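Local coordinates for protein putative adenosine kinase (Schistosoma mansoni, PDB 3VAS) that probably phosphorylates adenosine to AMP as an adenosine kinase of the ribokinase-like pfkB family, and is captured here with adenosine bound, at residues 171-176 / 196-201; 180-185 / 201-206. One frame throughout, in Å; residues are numbered along the deposited sequence.

Interaction 1. Residues 171-176 / 196-201; sequences HVWSLV and MLKIAK
The side chain of Lys198 lies over the benzo ring of Trp173, a cation-pi contact that joins helix 170-178 to helix 189-205, two helices of the ribokinase-like alpha/beta fold of this kinase. The ammonium NZ of Lys198 stands 3.4 Å from the centroid of the six-membered ring of Trp173, only 6° off the ring normal, so the charge faces the pi cloud almost squarely. The lysine arrives from the direction opposite to the indole, its chain extended beyond CG, and this reach also brings its methylene groups over the ring: CE of Lys198 makes a CH-pi contact 4.1 Å from the same centroid. The ammonium group has a second partner in Glu168, with which it forms a salt bridge; a carboxylate and an aromatic face thus share one positive charge and probably fix its place at the partly exposed edge of the interface.

Trp173 can meet the lysine because its CG is anti to the backbone N (chi1 -174°), which carries the indole outward across the gap between helices whose local axes approach no closer than 11.9 Å and cross at -46°. At that separation side chains must span the gap, Trp173 and Lys198 above all. The face of the indole turned from Lys198 rests against Val176, one turn further along its own helix, while the ring of His202 meets Trp173 edge-to-face.

The rest of the contact is apolar, and Val176 and Ile199 are buried. Ile199 meets Trp173 and Val176 of helix 170-178: its CG1 lies 4.1 Å from CZ3 of Trp173, and Phe28 of strand 27-40 packs against it. CD1 of Ile199 touches CG2 of Val176 at 4.0 Å.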
loop_
_atom_site.group_PDB
_atom_site.type_symbol
_atom_site.label_atom_id
_atom_site.label_comp_id
_atom_site.label_asym_id
_atom_site.label_seq_id
_atom_site.Cartn_x
_atom_site.Cartn_y
_atom_site.Cartn_z
ATOM N N HIS A 171 -0.181 -0.613 25.204
ATOM C CA HIS A 171 0.235 -1.887 24.617
ATOM C C HIS A 171 0.302 -1.849 23.093
ATOM O O HIS A 171 0.847 -2.761 22.473
ATOM C CB HIS A 171 -0.655 -3.044 25.092
ATOM C CG HIS A 171 -2.035 -3.034 24.509
ATOM N ND1 HIS A 171 -3.079 -2.332 25.073
ATOM C CD2 HIS A 171 -2.547 -3.654 23.418
ATOM C CE1 HIS A 171 -4.171 -2.513 24.354
ATOM N NE2 HIS A 171 -3.876 -3.311 23.342
ATOM N N VAL A 172 -0.255 -0.798 22.496
ATOM C CA VAL A 172 -0.176 -0.618 21.053
ATOM C C VAL A 172 0.905 0.398 20.687
ATOM O O VAL A 172 1.688 0.180 19.757
ATOM C CB VAL A 172 -1.525 -0.176 20.449
ATOM C CG1 VAL A 172 -1.371 0.098 18.958
ATOM C CG2 VAL A 172 -2.589 -1.237 20.688
ATOM N N TRP A 173 0.959 1.502 21.426
ATOM C CA TRP A 173 1.968 2.519 21.166
ATOM C C TRP A 173 3.379 1.967 21.348
ATOM O O TRP A 173 4.328 2.464 20.741
ATOM C CB TRP A 173 1.765 3.754 22.049
ATOM C CG TRP A 173 2.713 4.853 21.694
ATOM C CD1 TRP A 173 3.784 5.284 22.424
ATOM C CD2 TRP A 173 2.699 5.644 20.498
ATOM N NE1 TRP A 173 4.429 6.301 21.761
ATOM C CE2 TRP A 173 3.782 6.541 20.576
ATOM C CE3 TRP A 173 1.867 5.686 19.372
ATOM C CZ2 TRP A 173 4.060 7.468 19.572
ATOM C CZ3 TRP A 173 2.145 6.606 18.373
ATOM C CH2 TRP A 173 3.232 7.484 18.481
ATOM N N SER A 174 3.513 0.934 22.177
ATOM C CA SER A 174 4.814 0.305 22.394
ATOM C C SER A 174 5.338 -0.395 21.133
ATOM O O SER A 174 6.544 -0.555 20.967
ATOM C CB SER A 174 4.772 -0.667 23.580
ATOM O OG SER A 174 4.056 -1.841 23.254
ATOM N N LEU A 175 4.433 -0.811 20.251
ATOM C CA LEU A 175 4.837 -1.359 18.954
ATOM C C LEU A 175 5.418 -0.265 18.061
ATOM O O LEU A 175 6.312 -0.518 17.250
ATOM C CB LEU A 175 3.657 -2.035 18.249
ATOM C CG LEU A 175 3.030 -3.251 18.937
ATOM C CD1 LEU A 175 1.847 -3.758 18.131
ATOM C CD2 LEU A 175 4.060 -4.349 19.140
ATOM N N VAL A 176 4.905 0.954 18.209
ATOM C CA VAL A 176 5.407 2.086 17.439
ATOM C C VAL A 176 6.780 2.502 17.950
ATOM O O VAL A 176 7.689 2.774 17.163
ATOM C CB VAL A 176 4.448 3.296 17.501
ATOM C CG1 VAL A 176 5.044 4.497 16.762
ATOM C CG2 VAL A 176 3.086 2.930 16.928
ATOM N N MET A 196 -1.780 8.409 11.634
ATOM C CA MET A 196 -0.624 8.301 10.754
ATOM C C MET A 196 0.258 9.544 10.854
ATOM O O MET A 196 1.475 9.455 10.732
ATOM C CB MET A 196 -1.036 7.990 9.310
ATOM C CG MET A 196 -1.773 9.090 8.597
ATOM S SD MET A 196 -2.452 8.513 7.025
ATOM C CE MET A 196 -0.968 8.232 6.072
ATOM N N LEU A 197 -0.356 10.695 11.113
ATOM C CA LEU A 197 0.400 11.929 11.317
ATOM C C LEU A 197 1.212 11.855 12.608
ATOM O O LEU A 197 2.374 12.263 12.646
ATOM C CB LEU A 197 -0.533 13.145 11.354
ATOM C CG LEU A 197 0.167 14.504 11.439
ATOM C CD1 LEU A 197 1.183 14.659 10.314
ATOM C CD2 LEU A 197 -0.838 15.646 11.405
ATOM N N LYS A 198 0.592 11.335 13.662
ATOM C CA LYS A 198 1.272 11.182 14.939
ATOM C C LYS A 198 2.482 10.258 14.805
ATOM O O LYS A 198 3.561 10.569 15.303
ATOM C CB LYS A 198 0.323 10.642 16.011
ATOM C CG LYS A 198 0.798 10.945 17.425
ATOM C CD LYS A 198 0.345 9.899 18.434
ATOM C CE LYS A 198 1.017 10.143 19.788
ATOM N NZ LYS A 198 0.894 8.987 20.719
ATOM N N ILE A 199 2.301 9.127 14.128
ATOM C CA ILE A 199 3.398 8.183 13.931
ATOM C C ILE A 199 4.503 8.795 13.069
ATOM O O ILE A 199 5.684 8.610 13.346
ATOM C CB ILE A 199 2.909 6.856 13.315
ATOM C CG1 ILE A 199 2.042 6.101 14.323
ATOM C CG2 ILE A 199 4.091 5.987 12.894
ATOM C CD1 ILE A 199 1.428 4.830 13.777
ATOM N N ALA A 200 4.112 9.539 12.037
ATOM C CA ALA A 200 5.074 10.203 11.162
ATOM C C ALA A 200 5.956 11.199 11.922
ATOM O O ALA A 200 7.166 11.258 11.708
ATOM C CB ALA A 200 4.359 10.893 10.006
ATOM N N LYS A 201 5.344 11.978 12.809
ATOM C CA LYS A 201 6.093 12.918 13.638
ATOM C C LYS A 201 7.040 12.193 14.593
ATOM O O LYS A 201 8.166 12.641 14.813
ATOM C CB LYS A 201 5.151 13.833 14.422
ATOM C CG LYS A 201 4.362 14.781 13.546
ATOM C CD LYS A 201 3.375 15.595 14.352
ATOM C CE LYS A 201 2.591 16.529 13.449
ATOM N NZ LYS A 201 1.476 17.183 14.183
#

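Interaction 2. Residues 180-185 / 201-206; sequences QVYYIA and KHSLEN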
loop_
_atom_site.group_PDB
_atom_site.type_symbol
_atom_site.label_atom_id
_atom_site.label_comp_id
_atom_site.label_asym_id
_atom_site.label_seq_id
_atom_site.Cartn_x
_atom_site.Cartn_y
_atom_site.Cartn_z
ATOM N N GLN A 180 11.733 0.665 13.987
ATOM C CA GLN A 180 12.734 1.564 13.418
ATOM C C GLN A 180 12.314 1.945 12.011
ATOM O O GLN A 180 12.850 2.885 11.419
ATOM C CB GLN A 180 14.112 0.901 13.400
ATOM C CG GLN A 180 14.645 0.564 14.785
ATOM C CD GLN A 180 14.773 1.790 15.667
ATOM O OE1 GLN A 180 14.364 1.781 16.830
ATOM N NE2 GLN A 180 15.345 2.857 15.118
ATOM N N VAL A 181 11.341 1.200 11.490
ATOM C CA VAL A 181 10.852 1.378 10.126
ATOM C C VAL A 181 9.327 1.381 10.098
ATOM O O VAL A 181 8.690 0.518 10.702
ATOM C CB VAL A 181 11.357 0.248 9.203
ATOM C CG1 VAL A 181 10.770 0.392 7.802
ATOM C CG2 VAL A 181 12.883 0.235 9.157
ATOM N N TYR A 182 8.744 2.352 9.401
ATOM C CA TYR A 182 7.294 2.405 9.239
ATOM C C TYR A 182 6.889 2.353 7.772
ATOM O O TYR A 182 7.564 2.913 6.906
ATOM C CB TYR A 182 6.715 3.661 9.891
ATOM C CG TYR A 182 7.158 3.860 11.319
ATOM C CD1 TYR A 182 6.533 3.188 12.360
ATOM C CD2 TYR A 182 8.207 4.711 11.626
ATOM C CE1 TYR A 182 6.938 3.363 13.668
ATOM C CE2 TYR A 182 8.622 4.890 12.931
ATOM C CZ TYR A 182 7.984 4.215 13.948
ATOM O OH TYR A 182 8.395 4.393 15.250
ATOM N N TYR A 183 5.792 1.656 7.500
ATOM C CA TYR A 183 5.166 1.707 6.192
ATOM C C TYR A 183 3.686 2.028 6.352
ATOM O O TYR A 183 2.945 1.252 6.956
ATOM C CB TYR A 183 5.326 0.385 5.434
ATOM C CG TYR A 183 4.728 0.440 4.043
ATOM C CD1 TYR A 183 5.445 0.976 2.973
ATOM C CD2 TYR A 183 3.436 -0.017 3.799
ATOM C CE1 TYR A 183 4.898 1.044 1.698
ATOM C CE2 TYR A 183 2.878 0.050 2.530
ATOM C CZ TYR A 183 3.612 0.577 1.485
ATOM O OH TYR A 183 3.059 0.630 0.224
ATOM N N ILE A 184 3.263 3.174 5.829
ATOM C CA ILE A 184 1.844 3.508 5.782
ATOM C C ILE A 184 1.452 3.999 4.388
ATOM O O ILE A 184 2.052 4.935 3.853
ATOM C CB ILE A 184 1.458 4.589 6.813
ATOM C CG1 ILE A 184 2.015 4.260 8.201
ATOM C CG2 ILE A 184 -0.059 4.741 6.879
ATOM C CD1 ILE A 184 1.721 5.334 9.234
ATOM N N ALA A 185 0.451 3.353 3.800
ATOM C CA ALA A 185 -0.060 3.755 2.492
ATOM C C ALA A 185 -0.900 5.025 2.594
ATOM O O ALA A 185 -1.478 5.320 3.645
ATOM C CB ALA A 185 -0.881 2.629 1.867
ATOM N N LYS A 201 5.344 11.978 12.809
ATOM C CA LYS A 201 6.093 12.918 13.638
ATOM C C LYS A 201 7.040 12.193 14.593
ATOM O O LYS A 201 8.166 12.641 14.813
ATOM C CB LYS A 201 5.151 13.833 14.422
ATOM C CG LYS A 201 4.362 14.781 13.546
ATOM C CD LYS A 201 3.375 15.595 14.352
ATOM C CE LYS A 201 2.591 16.529 13.449
ATOM N NZ LYS A 201 1.476 17.183 14.183
ATOM N N HIS A 202 6.578 11.081 15.159
ATOM C CA HIS A 202 7.419 10.267 16.032
ATOM C C HIS A 202 8.650 9.763 15.281
ATOM O O HIS A 202 9.763 9.797 15.806
ATOM C CB HIS A 202 6.630 9.088 16.606
ATOM C CG HIS A 202 7.486 8.069 17.291
ATOM N ND1 HIS A 202 7.827 8.154 18.624
ATOM C CD2 HIS A 202 8.078 6.944 16.823
ATOM C CE1 HIS A 202 8.590 7.125 18.949
ATOM N NE2 HIS A 202 8.757 6.375 17.874
ATOM N N SER A 203 8.443 9.304 14.050
ATOM C CA SER A 203 9.539 8.815 13.217
ATOM C C SER A 203 10.595 9.891 12.968
ATOM O O SER A 203 11.781 9.674 13.215
ATOM C CB SER A 203 9.010 8.273 11.885
ATOM O OG SER A 203 10.072 7.858 11.035
ATOM N N LEU A 204 10.163 11.053 12.487
ATOM C CA LEU A 204 11.089 12.132 12.156
ATOM C C LEU A 204 11.871 12.628 13.373
ATOM O O LEU A 204 13.082 12.851 13.295
ATOM C CB LEU A 204 10.358 13.301 11.494
ATOM C CG LEU A 204 11.286 14.261 10.748
ATOM C CD1 LEU A 204 11.888 13.557 9.543
ATOM C CD2 LEU A 204 10.559 15.530 10.323
ATOM N N GLU A 205 11.180 12.796 14.496
ATOM C CA GLU A 205 11.829 13.283 15.708
ATOM C C GLU A 205 12.844 12.274 16.245
ATOM O O GLU A 205 13.807 12.651 16.907
ATOM C CB GLU A 205 10.802 13.664 16.783
ATOM C CG GLU A 205 10.155 12.491 17.502
ATOM C CD GLU A 205 9.143 12.932 18.553
ATOM O OE1 GLU A 205 8.987 12.219 19.572
ATOM O OE2 GLU A 205 8.499 13.986 18.359
ATOM N N ASN A 206 12.640 10.995 15.940
ATOM C CA ASN A 206 13.559 9.949 16.388
ATOM C C ASN A 206 14.494 9.434 15.295
ATOM O O ASN A 206 15.208 8.452 15.499
ATOM C CB ASN A 206 12.792 8.788 17.025
ATOM C CG ASN A 206 12.166 9.167 18.352
ATOM O OD1 ASN A 206 10.948 9.125 18.514
ATOM N ND2 ASN A 206 13.001 9.551 19.308
#
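Van der Waals packing joins Tyr182 to Ser203 in this buried contact between a strand and the helix that follows it. The CB of Ser203 approaches the ring obliquely, 3.6 Å from CE2 of Tyr182, and the serine OG lies alongside, 3.7 Å from CD2 of the same ring. Both residues send their CB toward the opposing segment, and a chi1 of -51° at Tyr182, with CG anti to the carbonyl carbon, leaves the phenol reaching across to the helix.

Polar groups gather at the far end of the ring. The tyrosine OH comes to the edge of the His202 imidazole, near its plane, and the two side chains cross at about a right angle. Its distance to CD2 of His202 is 3.0 Å, and to NE2 of His202 3.3 Å. Stronger partners lie just beyond the two segments: Tyr182 OH is hydrogen-bonded to the carbonyl of Val176 and to Lys208 NZ, and His202 NE2 is also hydrogen-bonded to Lys208. The lysine therefore ties phenol and imidazole together, and the buried hydroxyl has its polar needs met although its ring is packed among apolar groups.

The two segments belong to the beta-alpha-beta unit formed by strand 181-185, helix 189-205 and strand 209-213. Strand 181-185 runs parallel to both strand 27-40 and strand 209-213; Phe28 from the former and Phe210 from the latter pack against Tyr182, and Ile184 likewise packs against Met30 of strand 27-40 and Phe210 of strand 209-213.

Overall arrangement
Followed from the N terminus, the chain reaches helix 170-178 after the first strands and helices of the fold, then strand 181-185, and then helix 189-205, which supplies the second segment of both contacts. Interaction 1 closes a loop of 19 intervening residues, interaction 2 one of 15; because the segments alternate, the loops cross rather than nest. Lys201 belongs to both, and the two centres lie about 8 Å apart. The contacts also touch directly, for CG2 of Ile199 packs 3.8 Å from CD1 of Tyr182. The worked example shows one helix tied at successive turns to two consecutive elements, so that helix 189-205 is fastened both to the preceding helix and to the strand before it.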